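Local coordinates for Zn-dependent hydrolase of metallo-beta-lactamase superfamily TM0207 (Thermotoga maritima, PDB 1VJN), which is a putative zinc-dependent hydrolase of the metallo-beta-lactamase superfamily whose substrate is not established, at residues A[105-109]-A[120-124]. Residues are numbered along the deposited sequence; the frame is centred on the assembly and turned at random.
Sequences KNIVF and HLGDL
His120 and Phe109 form an antiparallel hydrogen-bonded pair. His120 N donates a hydrogen bond to Phe109 O at 3.0 Å, and Phe109 N returns one to His120 O. His120 O also accepts from a water that bridges to Ile107 O. The His120 ring turns away from this pairing. Its NE2 bonds to Ala21 O, and its ND1 accepts at 3.1 Å from Gly122 N, two residues on. At Leu121 the chain leaves the strand. Leu121 CD2 lies 3.8 Å from Val108 CG1, and the two side chains run alongside each other. Leu121 O accepts a nearly straight hydrogen bond from Asn106 ND2 at 3.1 Å (172° at the hydrogen), in the amide plane. Gly122 CA passes 3.6 Å from Asn106 OD1. Asp123 N donates to this OD1 at 2.8 Å, tilted 31° from the carbonyl plane. Asn106 extends its side chain with CG trans to the backbone N (chi1 -170°), which brings its amide to both backbone groups. ND2 also bonds to Thr93 OG1 on strand 86-95. Asp123 is probably the superfamily's metal-bridging aspartate. Beyond His120, bonds of the buried Asn106 amide thus replace backbone pairing to strand 105-113 and position the backbone of this probable metal ligand.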
ATOM      1  N   LYS A 105       4.019 -12.934   9.795  1.00 29.08           N
ATOM      2  CA  LYS A 105       4.790 -11.678   9.746  1.00 28.17           C
ATOM      3  C   LYS A 105       4.046 -10.594   8.972  1.00 22.11           C
ATOM      4  O   LYS A 105       3.041 -10.881   8.347  1.00 25.62           O
ATOM      5  CB  LYS A 105       6.143 -11.908   9.063  1.00 27.31           C
ATOM      6  CG  LYS A 105       6.025 -12.120   7.526  1.00 34.48           C
ATOM      7  CD  LYS A 105       7.208 -12.851   6.984  1.00 35.83           C
ATOM      8  CE  LYS A 105       7.048 -13.041   5.491  1.00 43.25           C
ATOM      9  NZ  LYS A 105       8.162 -13.832   4.863  1.00 45.53           N
ATOM     10  N   ASN A 106       4.572  -9.366   8.995  1.00 18.90           N
ATOM     11  CA  ASN A 106       4.066  -8.276   8.156  1.00 17.70           C
ATOM     12  C   ASN A 106       5.244  -7.461   7.704  1.00 19.44           C
ATOM     13  O   ASN A 106       6.007  -6.945   8.512  1.00 21.37           O
ATOM     14  CB  ASN A 106       3.039  -7.402   8.877  1.00 17.88           C
ATOM     15  CG  ASN A 106       2.365  -6.446   7.959  1.00 18.62           C
ATOM     16  OD1 ASN A 106       1.571  -6.849   7.080  1.00 18.91           O
ATOM     17  ND2 ASN A 106       2.708  -5.174   8.088  1.00 12.44           N
ATOM     18  N   ILE A 107       5.423  -7.398   6.393  1.00 19.53           N
ATOM     19  CA  ILE A 107       6.462  -6.579   5.851  1.00 17.95           C
ATOM     20  C   ILE A 107       5.818  -5.410   5.117  1.00 16.97           C
ATOM     21  O   ILE A 107       5.038  -5.602   4.222  1.00 18.09           O
ATOM     22  CB  ILE A 107       7.330  -7.364   4.922  1.00 16.44           C
ATOM     23  CG1 ILE A 107       7.887  -8.609   5.628  1.00 22.45           C
ATOM     24  CG2 ILE A 107       8.524  -6.493   4.421  1.00 19.43           C
ATOM     25  CD1 ILE A 107       8.598  -9.536   4.733  1.00 33.10           C
ATOM     26  N   VAL A 108       6.209  -4.216   5.553  1.00 19.57           N
ATOM     27  CA  VAL A 108       5.919  -2.934   4.937  1.00 21.18           C
ATOM     28  C   VAL A 108       6.970  -2.724   3.849  1.00 17.51           C
ATOM     29  O   VAL A 108       8.172  -2.906   4.080  1.00 18.72           O
ATOM     30  CB  VAL A 108       6.068  -1.818   6.011  1.00 19.11           C
ATOM     31  CG1 VAL A 108       6.067  -0.486   5.413  1.00 22.10           C
ATOM     32  CG2 VAL A 108       5.007  -1.977   7.107  1.00 16.84           C
ATOM     33  N   PHE A 109       6.535  -2.376   2.656  1.00 17.53           N
ATOM     34  CA  PHE A 109       7.466  -2.085   1.575  1.00 15.60           C
ATOM     35  C   PHE A 109       7.438  -0.642   1.200  1.00 16.84           C
ATOM     36  O   PHE A 109       6.379  -0.032   1.130  1.00 17.87           O
ATOM     37  CB  PHE A 109       7.123  -2.961   0.347  1.00 15.90           C
ATOM     38  CG  PHE A 109       7.556  -4.380   0.523  1.00 17.27           C
ATOM     39  CD1 PHE A 109       8.892  -4.708   0.403  1.00 14.18           C
ATOM     40  CD2 PHE A 109       6.656  -5.388   0.827  1.00 20.39           C
ATOM     41  CE1 PHE A 109       9.307  -5.976   0.594  1.00 21.72           C
ATOM     42  CE2 PHE A 109       7.105  -6.677   1.021  1.00 18.99           C
ATOM     43  CZ  PHE A 109       8.391  -6.970   0.899  1.00 18.57           C
ATOM     44  N   HIS A 120       3.440   0.740   1.098  1.00 16.95           N
ATOM     45  CA  HIS A 120       2.359  -0.199   1.297  1.00 16.79           C
ATOM     46  C   HIS A 120       2.531  -0.790   2.676  1.00 17.73           C
ATOM     47  O   HIS A 120       3.484  -1.531   2.956  1.00 15.52           O
ATOM     48  CB  HIS A 120       2.466  -1.300   0.259  1.00 17.93           C
ATOM     49  CG  HIS A 120       1.322  -2.258   0.239  1.00 22.59           C
ATOM     50  ND1 HIS A 120       1.107  -3.192   1.232  1.00 18.48           N
ATOM     51  CD2 HIS A 120       0.394  -2.498  -0.717  1.00 17.41           C
ATOM     52  CE1 HIS A 120       0.053  -3.921   0.909  1.00 30.43           C
ATOM     53  NE2 HIS A 120      -0.374  -3.546  -0.288  1.00 22.65           N
ATOM     54  N   LEU A 121       1.567  -0.543   3.538  1.00 16.59           N
ATOM     55  CA  LEU A 121       1.727  -0.959   4.917  1.00 17.14           C
ATOM     56  C   LEU A 121       1.344  -2.409   5.253  1.00 20.42           C
ATOM     57  O   LEU A 121       1.530  -2.836   6.390  1.00 22.38           O
ATOM     58  CB  LEU A 121       1.005   0.023   5.812  1.00 17.23           C
ATOM     59  CG  LEU A 121       1.693   1.401   6.034  1.00 14.37           C
ATOM     60  CD1 LEU A 121       0.732   2.307   6.792  1.00 17.46           C
ATOM     61  CD2 LEU A 121       3.054   1.325   6.763  1.00 20.35           C
ATOM     62  N   GLY A 122       0.824  -3.158   4.294  1.00 19.66           N
ATOM     63  CA  GLY A 122       0.461  -4.549   4.501  1.00 22.08           C
ATOM     64  C   GLY A 122      -0.776  -4.599   5.409  1.00 21.13           C
ATOM     65  O   GLY A 122      -1.691  -3.821   5.255  1.00 23.58           O
ATOM     66  N   ASP A 123      -0.761  -5.522   6.371  1.00 20.45           N
ATOM     67  CA  ASP A 123      -1.825  -5.717   7.346  1.00 16.80           C
ATOM     68  C   ASP A 123      -1.376  -5.193   8.703  1.00 16.66           C
ATOM     69  O   ASP A 123      -1.594  -5.800   9.727  1.00 23.19           O
ATOM     70  CB  ASP A 123      -2.098  -7.204   7.402  1.00 20.99           C
ATOM     71  CG  ASP A 123      -2.652  -7.722   6.076  1.00 30.46           C
ATOM     72  OD1 ASP A 123      -3.569  -7.085   5.535  1.00 40.47           O
ATOM     73  OD2 ASP A 123      -2.225  -8.710   5.480  1.00 47.78           O
ATOM     74  N   LEU A 124      -0.801  -4.007   8.705  1.00 16.16           N
ATOM     75  CA  LEU A 124      -0.195  -3.413   9.883  1.00 17.20           C
ATOM     76  C   LEU A 124      -1.186  -3.437  10.997  1.00 20.07           C
ATOM     77  O   LEU A 124      -2.318  -2.959  10.818  1.00 18.74           O
ATOM     78  CB  LEU A 124       0.218  -1.984   9.608  1.00 17.70           C
ATOM     79  CG  LEU A 124       0.873  -1.237  10.788  1.00 18.52           C
ATOM     80  CD1 LEU A 124       2.217  -1.826  11.138  1.00 17.57           C
ATOM     81  CD2 LEU A 124       1.038   0.188  10.405  1.00 14.84           C
TER
HETATM   82  O   HOH W   1       0.462  -8.359   5.512  1.00 54.99           O
HETATM   83  O   HOH W   2       3.577  -4.527   1.951  1.00 27.18           O